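Local coordinates for 2-hydroxyethylphosphonate dioxygenase (Streptomyces viridochromogenes, PDB 4YAR), which is an iron-dependent, non-heme dioxygenase that converts 2-hydroxyethylphosphonate into hydroxymethylphosphonate and formate on the way to the antibiotic phosphinothricin tripeptide, at residues A[134-139]-A[336-341]; A[392-397]-A[402-407]. The protein carries 1 engineered substitution. All blocks are in the same frame, centred on the assembly; numbering follows the deposited sequence.

Contact 1: A[134-139]-A[336-341]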
ATOM      1  N   ILE A 134      -4.536  -1.350  -8.705  1.00 18.03           N
ATOM      2  CA  ILE A 134      -5.007  -0.456  -9.760  1.00 18.69           C
ATOM      3  C   ILE A 134      -4.517  -1.124 -11.058  1.00 18.88           C
ATOM      4  O   ILE A 134      -3.371  -1.565 -11.144  1.00 19.47           O
ATOM      5  CB  ILE A 134      -4.462   1.022  -9.631  1.00 19.60           C
ATOM      6  CG1 ILE A 134      -5.117   1.824  -8.471  1.00 21.01           C
ATOM      7  CG2 ILE A 134      -4.654   1.824 -10.914  1.00 21.75           C
ATOM      8  CD1 ILE A 134      -4.412   3.135  -8.099  1.00 21.86           C
ATOM      9  N   THR A 135      -5.395  -1.190 -12.056  1.00 16.38           N
ATOM     10  CA  THR A 135      -5.107  -1.715 -13.365  1.00 17.97           C
ATOM     11  C   THR A 135      -5.481  -0.668 -14.383  1.00 17.39           C
ATOM     12  O   THR A 135      -6.553  -0.023 -14.323  1.00 19.73           O
ATOM     13  CB  THR A 135      -5.880  -3.016 -13.697  1.00 21.97           C
ATOM     14  OG1 THR A 135      -5.643  -3.986 -12.652  1.00 27.15           O
ATOM     15  CG2 THR A 135      -5.427  -3.560 -15.044  1.00 21.59           C
ATOM     16  N   VAL A 136      -4.525  -0.420 -15.235  1.00 17.17           N
ATOM     17  CA  VAL A 136      -4.676   0.589 -16.302  1.00 18.17           C
ATOM     18  C   VAL A 136      -4.278  -0.011 -17.644  1.00 17.32           C
ATOM     19  O   VAL A 136      -3.262  -0.691 -17.764  1.00 17.57           O
ATOM     20  CB  VAL A 136      -3.918   1.884 -15.977  1.00 19.25           C
ATOM     21  CG1 VAL A 136      -2.444   1.666 -15.782  1.00 20.08           C
ATOM     22  CG2 VAL A 136      -4.231   2.998 -16.979  1.00 18.42           C
ATOM     23  N   ASN A 137      -5.077   0.309 -18.649  1.00 16.81           N
ATOM     24  CA  ASN A 137      -4.785  -0.096 -20.020  1.00 17.32           C
ATOM     25  C   ASN A 137      -3.790   0.874 -20.656  1.00 17.46           C
ATOM     26  O   ASN A 137      -4.036   2.073 -20.819  1.00 16.81           O
ATOM     27  CB  ASN A 137      -6.038  -0.226 -20.864  1.00 17.72           C
ATOM     28  CG  ASN A 137      -5.780  -0.870 -22.252  1.00 17.79           C
ATOM     29  OD1 ASN A 137      -4.632  -1.231 -22.647  1.00 16.80           O
ATOM     30  ND2 ASN A 137      -6.871  -1.078 -22.991  1.00 17.46           N
ATOM     31  N   LEU A 138      -2.640   0.376 -21.026  1.00 16.30           N
ATOM     32  CA  LEU A 138      -1.638   1.206 -21.736  1.00 16.17           C
ATOM     33  C   LEU A 138      -1.926   1.319 -23.265  1.00 16.51           C
ATOM     34  O   LEU A 138      -1.359   2.163 -24.002  1.00 18.28           O
ATOM     35  CB  LEU A 138      -0.241   0.564 -21.588  1.00 16.72           C
ATOM     36  CG  LEU A 138       0.437   0.528 -20.214  1.00 18.13           C
ATOM     37  CD1 LEU A 138       1.835  -0.107 -20.116  1.00 19.75           C
ATOM     38  CD2 LEU A 138       0.362   1.902 -19.564  1.00 20.57           C
ATOM     39  N   GLY A 139      -2.803   0.508 -23.749  1.00 15.35           N
ATOM     40  CA  GLY A 139      -3.031   0.406 -25.195  1.00 17.11           C
ATOM     41  C   GLY A 139      -1.994  -0.374 -26.016  1.00 17.05           C
ATOM     42  O   GLY A 139      -1.125  -0.977 -25.475  1.00 15.98           O
ATOM     43  N   GLY A 336      -3.039   6.331  -7.992  1.00 16.10           N
ATOM     44  CA  GLY A 336      -2.502   6.330  -9.405  1.00 16.47           C
ATOM     45  C   GLY A 336      -2.786   7.594 -10.112  1.00 16.76           C
ATOM     46  O   GLY A 336      -3.924   8.060 -10.069  1.00 16.67           O
ATOM     47  N   SER A 337      -1.768   8.144 -10.807  1.00 18.41           N
ATOM     48  CA  SER A 337      -1.928   9.401 -11.588  1.00 18.39           C
ATOM     49  C   SER A 337      -1.166   9.296 -12.920  1.00 17.29           C
ATOM     50  O   SER A 337      -0.152   8.613 -12.992  1.00 15.13           O
ATOM     51  CB  SER A 337      -1.362  10.606 -10.781  1.00 20.34           C
ATOM     52  OG  SER A 337      -1.990  10.715  -9.502  1.00 21.54           O
ATOM     53  N   PHE A 338      -1.691   9.935 -13.954  1.00 15.23           N
ATOM     54  CA  PHE A 338      -0.937  10.193 -15.204  1.00 14.61           C
ATOM     55  C   PHE A 338      -0.285  11.564 -15.045  1.00 14.78           C
ATOM     56  O   PHE A 338      -0.970  12.512 -14.634  1.00 16.34           O
ATOM     57  CB  PHE A 338      -1.822  10.220 -16.424  1.00 16.41           C
ATOM     58  CG  PHE A 338      -2.706   9.027 -16.642  1.00 16.38           C
ATOM     59  CD1 PHE A 338      -2.256   7.912 -17.369  1.00 16.28           C
ATOM     60  CD2 PHE A 338      -4.022   9.039 -16.231  1.00 15.99           C
ATOM     61  CE1 PHE A 338      -3.109   6.826 -17.586  1.00 13.89           C
ATOM     62  CE2 PHE A 338      -4.917   7.981 -16.555  1.00 15.30           C
ATOM     63  CZ  PHE A 338      -4.407   6.846 -17.175  1.00 15.82           C
ATOM     64  N   LEU A 339       0.996  11.659 -15.324  1.00 16.17           N
ATOM     65  CA  LEU A 339       1.743  12.940 -15.273  1.00 18.84           C
ATOM     66  C   LEU A 339       2.399  13.318 -16.620  1.00 19.45           C
ATOM     67  O   LEU A 339       3.203  12.591 -17.165  1.00 20.31           O
ATOM     68  CB  LEU A 339       2.816  12.936 -14.240  1.00 19.58           C
ATOM     69  CG  LEU A 339       2.474  12.752 -12.780  1.00 25.09           C
ATOM     70  CD1 LEU A 339       3.718  12.886 -11.959  1.00 26.28           C
ATOM     71  CD2 LEU A 339       1.462  13.833 -12.330  1.00 25.87           C
ATOM     72  N   ARG A 340       2.046  14.490 -17.101  1.00 19.08           N
ATOM     73  CA  ARG A 340       2.732  15.111 -18.244  1.00 23.32           C
ATOM     74  C   ARG A 340       3.858  16.062 -17.773  1.00 22.88           C
ATOM     75  O   ARG A 340       3.608  16.922 -16.951  1.00 19.83           O
ATOM     76  CB  ARG A 340       1.663  15.852 -19.037  1.00 26.86           C
ATOM     77  CG  ARG A 340       1.923  16.004 -20.500  1.00 34.73           C
ATOM     78  CD  ARG A 340       0.920  16.965 -21.084  1.00 42.58           C
ATOM     79  NE  ARG A 340       0.508  16.543 -22.409  1.00 56.47           N
ATOM     80  CZ  ARG A 340      -0.171  17.304 -23.275  1.00 64.78           C
ATOM     81  NH1 ARG A 340      -0.531  18.551 -22.951  1.00 69.95           N
ATOM     82  NH2 ARG A 340      -0.498  16.812 -24.474  1.00 68.51           N
ATOM     83  N   VAL A 341       5.089  15.865 -18.283  1.00 21.17           N
ATOM     84  CA  VAL A 341       6.244  16.651 -17.930  1.00 22.33           C
ATOM     85  C   VAL A 341       6.579  17.512 -19.175  1.00 23.84           C
ATOM     86  O   VAL A 341       6.558  17.005 -20.281  1.00 23.12           O
ATOM     87  CB  VAL A 341       7.458  15.703 -17.594  1.00 24.58           C
ATOM     88  CG1 VAL A 341       8.648  16.497 -17.124  1.00 26.65           C
ATOM     89  CG2 VAL A 341       7.043  14.670 -16.552  1.00 22.23           C
TER
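Val136 sets its CG2 methyl against the far end of the Phe338 ring, 3.9 Å from CZ of Phe338 and almost as near to CE1. The methyl meets the ring obliquely, and the two side chains reach for each other from opposite directions. With chi1 at 59°, CG2 of Val136 stands opposite its backbone N, and it is this branch that reaches the ring. The long, flat phenylalanine spans the gap between the strands, where a short branched valine is enough on the other side. A second touch lies at the start of both segments: CD1 of Ile134 comes within 3.5 Å of Gly336 N. Having no side chain, Gly336 lets the methyl settle directly on its backbone. Leu403 and Thr170 pack against Phe338 as well, burying the ring.

Farther along, Asn137 makes an Asx turn, its OD1 accepting from Gly139 N at 2.8 Å. Its ND2 is bonded to the backbone oxygens of Leu159 and Gly141, which fixes the amide's rotation. The backbone angles of Gly139 would press a CB against the carbonyl oxygen of Leu138, so glycine suits the place.

The strands belong to separate antiparallel sheets and meet by apolar packing, one methyl against a ring and one against a glycine backbone. The arrangement is consistent with the interface between the two beta-barrel domains of a tandem cupin enzyme.

Contact 2: A[392-397]-A[402-407]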
ATOM      1  N   VAL A 392      11.308  11.018  -0.067  1.00 17.28           N
ATOM      2  CA  VAL A 392      12.449  11.302  -0.895  1.00 17.78           C
ATOM      3  C   VAL A 392      12.072  12.430  -1.846  1.00 16.35           C
ATOM      4  O   VAL A 392      11.215  12.284  -2.667  1.00 18.21           O
ATOM      5  CB  VAL A 392      12.889  10.050  -1.665  1.00 18.14           C
ATOM      6  CG1 VAL A 392      13.900  10.366  -2.731  1.00 20.72           C
ATOM      7  CG2 VAL A 392      13.287   8.998  -0.687  1.00 17.55           C
ATOM      8  N   ARG A 393      12.838  13.520  -1.787  1.00 18.96           N
ATOM      9  CA  ARG A 393      12.525  14.696  -2.595  1.00 24.28           C
ATOM     10  C   ARG A 393      13.139  14.454  -3.988  1.00 17.42           C
ATOM     11  O   ARG A 393      14.244  13.997  -4.134  1.00 20.19           O
ATOM     12  CB  ARG A 393      13.040  15.988  -1.917  1.00 27.90           C
ATOM     13  CG  ARG A 393      12.894  17.309  -2.664  1.00 33.38           C
ATOM     14  CD  ARG A 393      13.979  18.279  -2.166  1.00 39.94           C
ATOM     15  NE  ARG A 393      13.559  18.981  -0.959  1.00 40.90           N
ATOM     16  CZ  ARG A 393      14.386  19.539  -0.058  1.00 53.33           C
ATOM     17  NH1 ARG A 393      15.725  19.482  -0.190  1.00 53.63           N
ATOM     18  NH2 ARG A 393      13.878  20.159   1.012  1.00 48.88           N
ATOM     19  N   HIS A 394      12.331  14.680  -4.969  1.00 17.27           N
ATOM     20  CA  HIS A 394      12.681  14.362  -6.381  1.00 18.80           C
ATOM     21  C   HIS A 394      11.870  15.219  -7.328  1.00 18.06           C
ATOM     22  O   HIS A 394      10.941  15.978  -6.957  1.00 18.50           O
ATOM     23  CB  HIS A 394      12.481  12.832  -6.670  1.00 19.43           C
ATOM     24  CG  HIS A 394      11.058  12.370  -6.559  1.00 17.78           C
ATOM     25  ND1 HIS A 394      10.396  12.224  -5.359  1.00 17.67           N
ATOM     26  CD2 HIS A 394      10.165  12.038  -7.523  1.00 16.23           C
ATOM     27  CE1 HIS A 394       9.171  11.792  -5.577  1.00 16.99           C
ATOM     28  NE2 HIS A 394       9.003  11.680  -6.887  1.00 18.98           N
ATOM     29  N   ARG A 395      12.275  15.180  -8.591  1.00 20.70           N
ATOM     30  CA  ARG A 395      11.597  15.938  -9.616  1.00 22.44           C
ATOM     31  C   ARG A 395      11.921  15.282 -10.972  1.00 20.74           C
ATOM     32  O   ARG A 395      12.861  14.525 -11.103  1.00 19.56           O
ATOM     33  CB  ARG A 395      12.071  17.399  -9.595  1.00 25.29           C
ATOM     34  CG  ARG A 395      13.538  17.493  -9.861  1.00 28.03           C
ATOM     35  CD  ARG A 395      14.043  18.865  -9.472  1.00 31.38           C
ATOM     36  NE  ARG A 395      14.177  18.971  -8.023  1.00 31.95           N
ATOM     37  CZ  ARG A 395      15.146  18.438  -7.299  1.00 32.67           C
ATOM     38  NH1 ARG A 395      16.135  17.816  -7.872  1.00 34.44           N
ATOM     39  NH2 ARG A 395      15.138  18.577  -5.964  1.00 33.85           N
ATOM     40  N   TRP A 396      11.061  15.543 -11.929  1.00 22.64           N
ATOM     41  CA  TRP A 396      11.248  15.094 -13.340  1.00 21.68           C
ATOM     42  C   TRP A 396      11.501  16.334 -14.240  1.00 23.66           C
ATOM     43  O   TRP A 396      10.807  17.357 -14.076  1.00 23.48           O
ATOM     44  CB  TRP A 396      10.047  14.360 -13.847  1.00 24.11           C
ATOM     45  CG  TRP A 396       9.777  13.043 -13.237  1.00 19.84           C
ATOM     46  CD1 TRP A 396       8.966  12.815 -12.182  1.00 24.31           C
ATOM     47  CD2 TRP A 396      10.268  11.754 -13.660  1.00 22.54           C
ATOM     48  NE1 TRP A 396       8.947  11.457 -11.886  1.00 23.78           N
ATOM     49  CE2 TRP A 396       9.736  10.788 -12.775  1.00 22.63           C
ATOM     50  CE3 TRP A 396      11.128  11.314 -14.670  1.00 20.47           C
ATOM     51  CZ2 TRP A 396      10.031   9.438 -12.893  1.00 20.78           C
ATOM     52  CZ3 TRP A 396      11.428   9.993 -14.769  1.00 21.67           C
ATOM     53  CH2 TRP A 396      10.848   9.046 -13.915  1.00 21.66           C
ATOM     54  N   HIS A 397      12.443  16.197 -15.181  1.00 24.95           N
ATOM     55  CA  HIS A 397      12.692  17.200 -16.267  1.00 28.43           C
ATOM     56  C   HIS A 397      12.566  16.468 -17.623  1.00 25.99           C
ATOM     57  O   HIS A 397      12.710  15.244 -17.696  1.00 24.17           O
ATOM     58  CB  HIS A 397      14.132  17.864 -16.272  1.00 31.47           C
ATOM     59  CG  HIS A 397      14.568  18.479 -14.967  1.00 36.14           C
ATOM     60  ND1 HIS A 397      13.755  19.291 -14.189  1.00 39.61           N
ATOM     61  CD2 HIS A 397      15.759  18.434 -14.328  1.00 38.44           C
ATOM     62  CE1 HIS A 397      14.414  19.675 -13.098  1.00 32.55           C
ATOM     63  NE2 HIS A 397      15.630  19.171 -13.169  1.00 36.91           N
ATOM     64  N   VAL A 402       4.813  10.211 -17.702  1.00 17.89           N
ATOM     65  CA  VAL A 402       5.133   9.173 -16.788  1.00 17.77           C
ATOM     66  C   VAL A 402       3.885   8.782 -16.013  1.00 16.77           C
ATOM     67  O   VAL A 402       3.073   9.662 -15.666  1.00 20.77           O
ATOM     68  CB  VAL A 402       6.311   9.612 -15.886  1.00 18.37           C
ATOM     69  CG1 VAL A 402       5.909  10.739 -14.942  1.00 19.84           C
ATOM     70  CG2 VAL A 402       6.825   8.460 -15.050  1.00 21.47           C
ATOM     71  N   LEU A 403       3.765   7.503 -15.684  1.00 16.07           N
ATOM     72  CA  LEU A 403       2.662   7.074 -14.775  1.00 16.86           C
ATOM     73  C   LEU A 403       3.227   7.008 -13.356  1.00 17.31           C
ATOM     74  O   LEU A 403       4.360   6.565 -13.174  1.00 16.82           O
ATOM     75  CB  LEU A 403       2.150   5.702 -15.206  1.00 18.95           C
ATOM     76  CG  LEU A 403       1.595   5.494 -16.624  1.00 22.74           C
ATOM     77  CD1 LEU A 403       0.812   4.210 -16.781  1.00 25.87           C
ATOM     78  CD2 LEU A 403       0.777   6.668 -17.035  1.00 21.01           C
ATOM     79  N   LYS A 404       2.464   7.557 -12.397  1.00 15.33           N
ATOM     80  CA  LYS A 404       2.859   7.631 -11.018  1.00 16.57           C
ATOM     81  C   LYS A 404       1.913   6.773 -10.193  1.00 15.72           C
ATOM     82  O   LYS A 404       0.698   7.073 -10.065  1.00 19.92           O
ATOM     83  CB  LYS A 404       2.825   9.048 -10.507  1.00 19.30           C
ATOM     84  CG  LYS A 404       3.018   9.160  -9.011  1.00 19.66           C
ATOM     85  CD  LYS A 404       3.197  10.626  -8.691  1.00 21.93           C
ATOM     86  CE  LYS A 404       3.452  10.852  -7.213  1.00 26.99           C
ATOM     87  NZ  LYS A 404       4.552  11.788  -7.120  1.00 27.39           N
ATOM     88  N   PHE A 405       2.454   5.766  -9.572  1.00 16.47           N
ATOM     89  CA  PHE A 405       1.666   4.882  -8.678  1.00 13.52           C
ATOM     90  C   PHE A 405       2.160   5.096  -7.268  1.00 15.82           C
ATOM     91  O   PHE A 405       3.347   5.378  -7.014  1.00 19.97           O
ATOM     92  CB  PHE A 405       1.767   3.398  -9.083  1.00 14.95           C
ATOM     93  CG  PHE A 405       1.279   3.079 -10.461  1.00 15.59           C
ATOM     94  CD1 PHE A 405      -0.087   2.846 -10.694  1.00 16.48           C
ATOM     95  CD2 PHE A 405       2.134   3.079 -11.533  1.00 15.31           C
ATOM     96  CE1 PHE A 405      -0.554   2.508 -11.968  1.00 16.24           C
ATOM     97  CE2 PHE A 405       1.679   2.732 -12.801  1.00 16.21           C
ATOM     98  CZ  PHE A 405       0.332   2.478 -13.022  1.00 15.49           C
ATOM     99  N   GLY A 406       1.293   4.824  -6.291  1.00 14.11           N
ATOM    100  CA  GLY A 406       1.666   4.932  -4.950  1.00 15.87           C
ATOM    101  C   GLY A 406       1.065   3.861  -4.077  1.00 15.27           C
ATOM    102  O   GLY A 406      -0.047   3.448  -4.225  1.00 16.68           O
ATOM    103  N   SER A 407       1.890   3.407  -3.146  1.00 18.06           N
ATOM    104  CA  SER A 407       1.484   2.401  -2.167  1.00 18.87           C
ATOM    105  C   SER A 407       2.356   2.544  -0.917  1.00 18.84           C
ATOM    106  O   SER A 407       3.267   3.371  -0.889  1.00 18.13           O
ATOM    107  CB  SER A 407       1.641   1.000  -2.749  1.00 20.03           C
ATOM    108  OG  SER A 407       2.953   0.730  -3.277  1.00 20.97           O
TER
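Lys404 NZ is gripped by a salt bridge to Asp352 OD1 and a hydrogen bond to the hydroxyl of Tyr358, and it also approaches the ring of His394, with 4.5 Å between NZ of Lys404 and NE2 of His394. The lysine chain is extended as far as CE, with chi1 at 171°, and carries the ammonium across from its strand to segment 392-397. Tyr358 OH is bonded to His394 NE2 too, so one hydroxyl bridges the two basic groups.

The other ring nitrogen, His394 ND1, donates to Val392 O over 2.8 Å with an N-H...O angle of 162°. Val392 O lies nearly in the imidazole plane, so the ring is held at both nitrogens and has little freedom to turn. Histidine suits this place because it can bond on two sides at once.

Two residues along each strand the contact becomes apolar. Val402 CG2 sits over one face of the Trp396 indole, 3.9 Å above the plane and shifted toward the rim near CZ2, and the two side chains cross at about a right angle. The broad indole covers the small valine and meets Tyr358 edge-to-face.

Residues 394-397 form an outer strand of a small three-stranded sheet that faces the strand of Lys404. The nearby ammonium may disfavour a second proton on His394, although Asp352 offsets part of its charge, so a neutral imidazole donating from ND1 would be the likelier form.

How the contacts relate
After the N-terminal helices and the first strands, the chain runs through strand 133-140. Contact 1 then closes a loop of 196 residues, within which the chain has already returned to that strand through its sheet neighbours 173-176 and 192-198; the loop also includes the helices between residues 204 and 283, among other elements. Contact 2 follows in series and closes a very short loop of four residues. The two meet because strands 335-343 and 400-407 are neighbours in the seven-stranded sheet: Ser337 N probably bonds to Lys404 O, and Leu339 N to Val402 O. Leu403 touches both Leu138 and Phe338. This sheet therefore packs on the six-stranded one through contact 1 and on the three-stranded one through contact 2.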